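Local coordinates for putative Lipoprotein (PDB 3U24) that is of unknown function but binds zinc and calcium ions and, as a putative lipoprotein of the DUF885 family, may be related to metallopeptidases, at residues A[99-111]-A[241-255]. Sequence-based numbering, arbitrary orientation.
Sequences NLLSSMAWDITRF and IGEELYEQKFAFDIQ
Trp-106 and Phe-252 interlock here as reciprocal knobs into holes, joining helix 88-111 to helix 243-254 within the DUF885 family region; the axes of 99-111 and 243-254 come within 9.8 Å and run roughly antiparallel, at 147°. Trp-106, its CG anti to the backbone N (chi1 170°), reaches across and sits among Leu-245, Gln-248, Lys-249 and Phe-252. Phe-252 CE2 lies over one face of the indole, 3.4 Å from Trp-106 CG, with the two ring planes 54° apart; Phe-111 CB lies against the opposite face. Trp-106 NE1 donates to Gln-248 OE1 at 2.8 Å, meeting the carbonyl from above its amide plane; with this bond at its edge and both faces packed, the indole has little freedom to turn. The Phe-252 ring has Ser-103 CB over one face, a CH-pi contact 3.8 Å from the ring centroid. Asn-99 ND2 gives a 2.8 Å hydrogen bond to Phe-252 O, in the carbonyl plane, while its amide stacks on that of Gln-255. Further along, Phe-111 CZ packs 3.7 Å from Lys-249 CD, and Lys-249 NZ is salt-bridged to Asp-253. On helix 88-111, Leu-101 and Met-104 touch helix 61-79; on helix 243-254, Tyr-246 and Phe-250 pack on helix 260-289, with Tyr-246 also meeting helix 459-485.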
ATOM      1  N   ASN A  99      16.807   9.440  -0.272  1.00 21.05           N
ATOM      2  CA  ASN A  99      16.363   8.163  -0.738  1.00 21.23           C
ATOM      3  C   ASN A  99      15.402   8.251  -1.948  1.00 20.96           C
ATOM      4  O   ASN A  99      15.532   7.486  -2.885  1.00 20.46           O
ATOM      5  CB  ASN A  99      15.656   7.390   0.396  1.00 20.98           C
ATOM      6  CG  ASN A  99      15.339   5.964  -0.010  1.00 21.08           C
ATOM      7  OD1 ASN A  99      16.243   5.179  -0.230  1.00 21.27           O
ATOM      8  ND2 ASN A  99      14.068   5.649  -0.164  1.00 20.00           N
ATOM      9  N   LEU A 100      14.427   9.155  -1.907  1.00 20.60           N
ATOM     10  CA  LEU A 100      13.554   9.343  -3.049  1.00 20.50           C
ATOM     11  C   LEU A 100      14.383   9.708  -4.297  1.00 21.14           C
ATOM     12  O   LEU A 100      14.187   9.137  -5.386  1.00 21.15           O
ATOM     13  CB  LEU A 100      12.528  10.439  -2.769  1.00 20.47           C
ATOM     14  CG  LEU A 100      11.611  10.835  -3.926  1.00 20.49           C
ATOM     15  CD1 LEU A 100      10.622   9.702  -4.167  1.00 19.39           C
ATOM     16  CD2 LEU A 100      10.943  12.161  -3.582  1.00 20.50           C
ATOM     17  N   LEU A 101      15.315  10.643  -4.138  1.00 21.53           N
ATOM     18  CA  LEU A 101      16.170  11.032  -5.248  1.00 22.08           C
ATOM     19  C   LEU A 101      16.986   9.834  -5.791  1.00 22.21           C
ATOM     20  O   LEU A 101      17.020   9.589  -7.007  1.00 22.06           O
ATOM     21  CB  LEU A 101      17.064  12.252  -4.892  1.00 22.76           C
ATOM     22  CG  LEU A 101      16.350  13.614  -4.675  1.00 23.14           C
ATOM     23  CD1 LEU A 101      17.304  14.707  -4.164  1.00 23.44           C
ATOM     24  CD2 LEU A 101      15.611  14.082  -5.928  1.00 23.33           C
ATOM     25  N   SER A 102      17.637   9.082  -4.922  1.00 22.34           N
ATOM     26  CA  SER A 102      18.436   7.962  -5.388  1.00 22.40           C
ATOM     27  C   SER A 102      17.561   6.949  -6.092  1.00 21.78           C
ATOM     28  O   SER A 102      17.949   6.360  -7.078  1.00 21.49           O
ATOM     29  CB  SER A 102      19.201   7.286  -4.233  1.00 22.61           C
ATOM     30  OG  SER A 102      20.184   8.171  -3.742  1.00 22.98           O
ATOM     31  N   SER A 103      16.371   6.737  -5.597  1.00 21.91           N
ATOM     32  CA  SER A 103      15.535   5.734  -6.212  1.00 22.51           C
ATOM     33  C   SER A 103      14.964   6.185  -7.555  1.00 21.38           C
ATOM     34  O   SER A 103      14.780   5.370  -8.422  1.00 21.04           O
ATOM     35  CB  SER A 103      14.440   5.291  -5.266  1.00 23.22           C
ATOM     36  OG  SER A 103      13.478   6.297  -5.185  1.00 25.63           O
HETATM   37  N   MSE A 104      14.699   7.462  -7.727  1.00 21.77           N
HETATM   38  CA  MSE A 104      14.337   8.003  -9.061  1.00 22.65           C
HETATM   39  C   MSE A 104      15.418   7.744 -10.104  1.00 22.83           C
HETATM   40  O   MSE A 104      15.119   7.253 -11.208  1.00 22.13           O
HETATM   41  CB  MSE A 104      13.982   9.494  -9.029  1.00 23.18           C
HETATM   42  CG  MSE A 104      12.685   9.809  -8.245  1.00 24.07           C
HETATM   43 SE   MSE A 104      12.454  11.716  -7.777  0.90 25.59          SE
HETATM   44  CE  MSE A 104      12.429  12.390  -9.610  1.00 23.66           C
ATOM     45  N   ALA A 105      16.662   8.069  -9.764  1.00 22.49           N
ATOM     46  CA  ALA A 105      17.781   7.870 -10.661  1.00 22.40           C
ATOM     47  C   ALA A 105      17.908   6.391 -11.029  1.00 22.65           C
ATOM     48  O   ALA A 105      18.099   6.035 -12.197  1.00 22.50           O
ATOM     49  CB  ALA A 105      19.079   8.390 -10.048  1.00 21.97           C
ATOM     50  N   TRP A 106      17.820   5.552 -10.009  1.00 22.90           N
ATOM     51  CA  TRP A 106      17.985   4.135 -10.165  1.00 23.10           C
ATOM     52  C   TRP A 106      16.880   3.535 -10.992  1.00 23.47           C
ATOM     53  O   TRP A 106      17.163   2.666 -11.775  1.00 21.90           O
ATOM     54  CB  TRP A 106      18.065   3.470  -8.801  1.00 22.77           C
ATOM     55  CG  TRP A 106      17.998   1.957  -8.807  1.00 23.40           C
ATOM     56  CD1 TRP A 106      19.058   1.046  -8.922  1.00 23.58           C
ATOM     57  CD2 TRP A 106      16.792   1.129  -8.692  1.00 22.61           C
ATOM     58  NE1 TRP A 106      18.585  -0.238  -8.866  1.00 23.79           N
ATOM     59  CE2 TRP A 106      17.245  -0.253  -8.699  1.00 23.39           C
ATOM     60  CE3 TRP A 106      15.437   1.395  -8.501  1.00 23.45           C
ATOM     61  CZ2 TRP A 106      16.353  -1.322  -8.577  1.00 24.12           C
ATOM     62  CZ3 TRP A 106      14.530   0.308  -8.380  1.00 23.94           C
ATOM     63  CH2 TRP A 106      14.984  -1.021  -8.432  1.00 23.37           C
ATOM     64  N   ASP A 107      15.635   3.995 -10.830  1.00 24.45           N
ATOM     65  CA  ASP A 107      14.536   3.574 -11.689  1.00 26.41           C
ATOM     66  C   ASP A 107      14.820   3.840 -13.166  1.00 25.56           C
ATOM     67  O   ASP A 107      14.493   3.012 -14.019  1.00 22.77           O
ATOM     68  CB  ASP A 107      13.195   4.271 -11.345  1.00 30.36           C
ATOM     69  CG  ASP A 107      12.421   3.574 -10.193  1.00 35.89           C
ATOM     70  OD1 ASP A 107      12.535   2.338 -10.052  1.00 41.48           O
ATOM     71  OD2 ASP A 107      11.682   4.263  -9.423  1.00 42.24           O
ATOM     72  N   ILE A 108      15.405   5.006 -13.453  1.00 24.19           N
ATOM     73  CA  ILE A 108      15.697   5.382 -14.817  1.00 24.56           C
ATOM     74  C   ILE A 108      16.887   4.605 -15.352  1.00 24.89           C
ATOM     75  O   ILE A 108      16.850   4.146 -16.481  1.00 23.80           O
ATOM     76  CB  ILE A 108      15.900   6.893 -14.965  1.00 24.48           C
ATOM     77  CG1 ILE A 108      14.538   7.605 -14.795  1.00 24.53           C
ATOM     78  CG2 ILE A 108      16.586   7.229 -16.280  1.00 24.21           C
ATOM     79  CD1 ILE A 108      14.705   9.068 -14.453  1.00 24.03           C
ATOM     80  N   THR A 109      17.945   4.441 -14.567  1.00 25.97           N
ATOM     81  CA  THR A 109      19.177   3.923 -15.154  1.00 27.04           C
ATOM     82  C   THR A 109      19.377   2.416 -14.997  1.00 27.48           C
ATOM     83  O   THR A 109      20.203   1.849 -15.690  1.00 27.98           O
ATOM     84  CB  THR A 109      20.406   4.684 -14.593  1.00 28.25           C
ATOM     85  OG1 THR A 109      20.471   4.483 -13.178  1.00 28.54           O
ATOM     86  CG2 THR A 109      20.279   6.189 -14.868  1.00 27.14           C
ATOM     87  N   ARG A 110      18.663   1.763 -14.092  1.00 27.80           N
ATOM     88  CA  ARG A 110      18.953   0.354 -13.757  1.00 29.03           C
ATOM     89  C   ARG A 110      17.713  -0.508 -13.786  1.00 26.65           C
ATOM     90  O   ARG A 110      17.713  -1.522 -14.438  1.00 25.73           O
ATOM     91  CB  ARG A 110      19.556   0.199 -12.372  1.00 33.47           C
ATOM     92  CG  ARG A 110      20.864   0.914 -12.176  1.00 39.90           C
ATOM     93  CD  ARG A 110      22.038   0.068 -12.671  1.00 46.63           C
ATOM     94  NE  ARG A 110      23.298   0.709 -12.306  1.00 55.00           N
ATOM     95  CZ  ARG A 110      24.513   0.255 -12.626  1.00 64.10           C
ATOM     96  NH1 ARG A 110      24.666  -0.874 -13.325  1.00 66.20           N
ATOM     97  NH2 ARG A 110      25.590   0.942 -12.236  1.00 66.00           N
ATOM     98  N   PHE A 111      16.657  -0.102 -13.096  1.00 23.98           N
ATOM     99  CA  PHE A 111      15.469  -0.943 -12.993  1.00 23.95           C
ATOM    100  C   PHE A 111      14.779  -0.983 -14.356  1.00 23.14           C
ATOM    101  O   PHE A 111      14.384  -2.019 -14.812  1.00 22.61           O
ATOM    102  CB  PHE A 111      14.515  -0.401 -11.924  1.00 23.25           C
ATOM    103  CG  PHE A 111      13.402  -1.347 -11.511  1.00 22.81           C
ATOM    104  CD1 PHE A 111      13.675  -2.625 -11.093  1.00 24.01           C
ATOM    105  CD2 PHE A 111      12.115  -0.907 -11.436  1.00 22.93           C
ATOM    106  CE1 PHE A 111      12.653  -3.497 -10.701  1.00 24.57           C
ATOM    107  CE2 PHE A 111      11.081  -1.743 -11.018  1.00 23.94           C
ATOM    108  CZ  PHE A 111      11.354  -3.051 -10.639  1.00 23.67           C
ATOM    109  N   ILE A 241      12.214 -10.330 -11.183  1.00 23.21           N
ATOM    110  CA  ILE A 241      13.214  -9.265 -11.367  1.00 23.39           C
ATOM    111  C   ILE A 241      14.625  -9.697 -10.963  1.00 23.65           C
ATOM    112  O   ILE A 241      15.585  -9.054 -11.350  1.00 24.93           O
ATOM    113  CB  ILE A 241      12.771  -7.931 -10.691  1.00 23.10           C
ATOM    114  CG1 ILE A 241      12.643  -8.046  -9.162  1.00 23.04           C
ATOM    115  CG2 ILE A 241      11.417  -7.454 -11.256  1.00 21.75           C
ATOM    116  CD1 ILE A 241      12.404  -6.701  -8.452  1.00 21.90           C
ATOM    117  N   GLY A 242      14.767 -10.789 -10.209  1.00 23.82           N
ATOM    118  CA  GLY A 242      16.089 -11.316  -9.828  1.00 24.25           C
ATOM    119  C   GLY A 242      16.684 -10.696  -8.565  1.00 25.96           C
ATOM    120  O   GLY A 242      16.232  -9.611  -8.106  1.00 24.00           O
ATOM    121  N   GLU A 243      17.693 -11.359  -8.007  1.00 26.30           N
ATOM    122  CA  GLU A 243      18.254 -10.957  -6.722  1.00 28.96           C
ATOM    123  C   GLU A 243      18.822  -9.512  -6.650  1.00 28.08           C
ATOM    124  O   GLU A 243      18.549  -8.783  -5.699  1.00 27.29           O
ATOM    125  CB  GLU A 243      19.344 -11.932  -6.293  1.00 29.83           C
ATOM    126  CG  GLU A 243      19.975 -11.613  -4.930  1.00 32.68           C
ATOM    127  CD  GLU A 243      20.682 -12.851  -4.324  1.00 36.08           C
ATOM    128  OE1 GLU A 243      21.422 -13.543  -5.072  1.00 40.87           O
ATOM    129  OE2 GLU A 243      20.494 -13.165  -3.124  1.00 35.48           O
ATOM    130  N   GLU A 244      19.634  -9.125  -7.623  1.00 29.55           N
ATOM    131  CA  GLU A 244      20.303  -7.839  -7.563  1.00 30.67           C
ATOM    132  C   GLU A 244      19.278  -6.694  -7.540  1.00 27.88           C
ATOM    133  O   GLU A 244      19.373  -5.802  -6.699  1.00 26.69           O
ATOM    134  CB  GLU A 244      21.320  -7.633  -8.691  1.00 36.10           C
ATOM    135  CG  GLU A 244      22.154  -6.342  -8.481  1.00 45.05           C
ATOM    136  CD  GLU A 244      23.397  -6.167  -9.372  1.00 56.42           C
ATOM    137  OE1 GLU A 244      23.375  -6.571 -10.568  1.00 63.01           O
ATOM    138  OE2 GLU A 244      24.412  -5.579  -8.877  1.00 67.10           O
ATOM    139  N   LEU A 245      18.334  -6.707  -8.472  1.00 25.05           N
ATOM    140  CA  LEU A 245      17.302  -5.674  -8.537  1.00 24.05           C
ATOM    141  C   LEU A 245      16.360  -5.720  -7.326  1.00 22.79           C
ATOM    142  O   LEU A 245      15.900  -4.676  -6.860  1.00 21.55           O
ATOM    143  CB  LEU A 245      16.526  -5.735  -9.847  1.00 23.28           C
ATOM    144  CG  LEU A 245      17.318  -5.403 -11.119  1.00 23.69           C
ATOM    145  CD1 LEU A 245      16.467  -5.677 -12.364  1.00 22.85           C
ATOM    146  CD2 LEU A 245      17.818  -3.959 -11.120  1.00 23.10           C
ATOM    147  N   TYR A 246      16.128  -6.921  -6.800  1.00 22.04           N
ATOM    148  CA  TYR A 246      15.161  -7.099  -5.737  1.00 21.29           C
ATOM    149  C   TYR A 246      15.715  -6.475  -4.474  1.00 21.31           C
ATOM    150  O   TYR A 246      15.039  -5.673  -3.842  1.00 20.76           O
ATOM    151  CB  TYR A 246      14.811  -8.567  -5.529  1.00 21.00           C
ATOM    152  CG  TYR A 246      13.621  -8.784  -4.620  1.00 20.21           C
ATOM    153  CD1 TYR A 246      13.792  -8.844  -3.251  1.00 20.33           C
ATOM    154  CD2 TYR A 246      12.352  -8.951  -5.130  1.00 19.93           C
ATOM    155  CE1 TYR A 246      12.742  -9.048  -2.390  1.00 19.94           C
ATOM    156  CE2 TYR A 246      11.278  -9.149  -4.296  1.00 20.03           C
ATOM    157  CZ  TYR A 246      11.490  -9.201  -2.902  1.00 20.42           C
ATOM    158  OH  TYR A 246      10.459  -9.409  -2.013  1.00 20.13           O
ATOM    159  N   GLU A 247      16.956  -6.785  -4.144  1.00 21.84           N
ATOM    160  CA  GLU A 247      17.608  -6.164  -3.005  1.00 22.09           C
ATOM    161  C   GLU A 247      17.688  -4.639  -3.116  1.00 23.07           C
ATOM    162  O   GLU A 247      17.457  -3.938  -2.123  1.00 22.33           O
ATOM    163  CB  GLU A 247      19.004  -6.718  -2.817  1.00 22.62           C
ATOM    164  CG  GLU A 247      19.052  -8.188  -2.371  1.00 23.11           C
ATOM    165  CD  GLU A 247      18.663  -8.382  -0.908  1.00 23.65           C
ATOM    166  OE1 GLU A 247      18.338  -7.384  -0.198  1.00 22.77           O
ATOM    167  OE2 GLU A 247      18.643  -9.547  -0.453  1.00 24.05           O
ATOM    168  N   GLN A 248      18.015  -4.113  -4.300  1.00 24.02           N
ATOM    169  CA  GLN A 248      18.110  -2.665  -4.457  1.00 24.58           C
ATOM    170  C   GLN A 248      16.697  -2.094  -4.271  1.00 23.39           C
ATOM    171  O   GLN A 248      16.527  -1.099  -3.545  1.00 23.82           O
ATOM    172  CB  GLN A 248      18.746  -2.225  -5.809  1.00 27.54           C
ATOM    173  CG  GLN A 248      20.235  -2.536  -5.962  1.00 31.42           C
ATOM    174  CD  GLN A 248      20.863  -2.464  -7.408  1.00 35.18           C
ATOM    175  OE1 GLN A 248      20.185  -2.535  -8.441  1.00 37.72           O
ATOM    176  NE2 GLN A 248      22.194  -2.379  -7.448  1.00 37.80           N
ATOM    177  N   LYS A 249      15.675  -2.705  -4.887  1.00 21.96           N
ATOM    178  CA  LYS A 249      14.305  -2.179  -4.753  1.00 21.51           C
ATOM    179  C   LYS A 249      13.821  -2.227  -3.296  1.00 20.48           C
ATOM    180  O   LYS A 249      13.167  -1.307  -2.820  1.00 19.24           O
ATOM    181  CB  LYS A 249      13.317  -2.926  -5.653  1.00 21.93           C
ATOM    182  CG  LYS A 249      11.919  -2.297  -5.741  1.00 22.33           C
ATOM    183  CD  LYS A 249      11.120  -2.912  -6.912  1.00 23.21           C
ATOM    184  CE  LYS A 249       9.862  -2.143  -7.321  1.00 23.37           C
ATOM    185  NZ  LYS A 249       8.864  -2.054  -6.251  1.00 24.54           N
ATOM    186  N   PHE A 250      14.128  -3.330  -2.637  1.00 20.54           N
ATOM    187  CA  PHE A 250      13.797  -3.539  -1.243  1.00 20.83           C
ATOM    188  C   PHE A 250      14.463  -2.453  -0.422  1.00 20.65           C
ATOM    189  O   PHE A 250      13.782  -1.831   0.366  1.00 20.79           O
ATOM    190  CB  PHE A 250      14.222  -4.942  -0.813  1.00 21.09           C
ATOM    191  CG  PHE A 250      13.918  -5.290   0.615  1.00 21.11           C
ATOM    192  CD1 PHE A 250      12.693  -5.786   0.973  1.00 20.86           C
ATOM    193  CD2 PHE A 250      14.903  -5.175   1.601  1.00 21.29           C
ATOM    194  CE1 PHE A 250      12.424  -6.129   2.303  1.00 21.00           C
ATOM    195  CE2 PHE A 250      14.641  -5.511   2.918  1.00 21.08           C
ATOM    196  CZ  PHE A 250      13.392  -5.957   3.277  1.00 21.03           C
ATOM    197  N   ALA A 251      15.737  -2.144  -0.655  1.00 20.72           N
ATOM    198  CA  ALA A 251      16.382  -1.054   0.117  1.00 20.79           C
ATOM    199  C   ALA A 251      15.688   0.295  -0.114  1.00 21.39           C
ATOM    200  O   ALA A 251      15.428   0.999   0.854  1.00 21.23           O
ATOM    201  CB  ALA A 251      17.869  -0.959  -0.168  1.00 20.47           C
ATOM    202  N   PHE A 252      15.328   0.637  -1.364  1.00 21.22           N
ATOM    203  CA  PHE A 252      14.724   1.940  -1.649  1.00 21.88           C
ATOM    204  C   PHE A 252      13.274   2.057  -1.155  1.00 22.49           C
ATOM    205  O   PHE A 252      12.898   3.092  -0.582  1.00 21.48           O
ATOM    206  CB  PHE A 252      14.728   2.291  -3.162  1.00 22.14           C
ATOM    207  CG  PHE A 252      16.072   2.655  -3.714  1.00 22.22           C
ATOM    208  CD1 PHE A 252      16.862   3.624  -3.090  1.00 22.87           C
ATOM    209  CD2 PHE A 252      16.537   2.071  -4.877  1.00 22.46           C
ATOM    210  CE1 PHE A 252      18.086   3.971  -3.598  1.00 22.89           C
ATOM    211  CE2 PHE A 252      17.773   2.412  -5.405  1.00 22.46           C
ATOM    212  CZ  PHE A 252      18.555   3.358  -4.751  1.00 23.07           C
ATOM    213  N   ASP A 253      12.473   1.011  -1.348  1.00 23.38           N
ATOM    214  CA  ASP A 253      11.055   1.052  -1.003  1.00 24.14           C
ATOM    215  C   ASP A 253      10.830   0.879   0.499  1.00 25.23           C
ATOM    216  O   ASP A 253      10.017   1.594   1.083  1.00 26.27           O
ATOM    217  CB  ASP A 253      10.282  -0.074  -1.723  1.00 26.36           C
ATOM    218  CG  ASP A 253      10.159   0.134  -3.231  1.00 29.38           C
ATOM    219  OD1 ASP A 253      10.585   1.203  -3.733  1.00 31.44           O
ATOM    220  OD2 ASP A 253       9.591  -0.773  -3.920  1.00 32.60           O
ATOM    221  N   ILE A 254      11.500  -0.101   1.123  1.00 24.21           N
ATOM    222  CA  ILE A 254      11.213  -0.474   2.519  1.00 23.65           C
ATOM    223  C   ILE A 254      12.131   0.265   3.500  1.00 25.02           C
ATOM    224  O   ILE A 254      11.719   0.686   4.560  1.00 26.83           O
ATOM    225  CB  ILE A 254      11.412  -1.977   2.675  1.00 23.29           C
ATOM    226  CG1 ILE A 254      10.509  -2.748   1.690  1.00 23.08           C
ATOM    227  CG2 ILE A 254      11.144  -2.451   4.094  1.00 22.61           C
ATOM    228  CD1 ILE A 254       9.002  -2.546   1.841  1.00 22.38           C
ATOM    229  N   GLN A 255      13.379   0.451   3.104  1.00 24.99           N
ATOM    230  CA  GLN A 255      14.372   1.106   3.917  1.00 26.19           C
ATOM    231  C   GLN A 255      14.531   0.405   5.240  1.00 24.75           C
ATOM    232  O   GLN A 255      14.691   1.028   6.278  1.00 25.88           O
ATOM    233  CB  GLN A 255      14.069   2.606   4.091  1.00 27.56           C
ATOM    234  CG  GLN A 255      14.089   3.408   2.813  1.00 29.19           C
ATOM    235  CD  GLN A 255      13.950   4.900   3.056  1.00 31.60           C
ATOM    236  OE1 GLN A 255      12.855   5.475   2.870  1.00 37.34           O
ATOM    237  NE2 GLN A 255      15.029   5.534   3.438  1.00 29.40           N
TER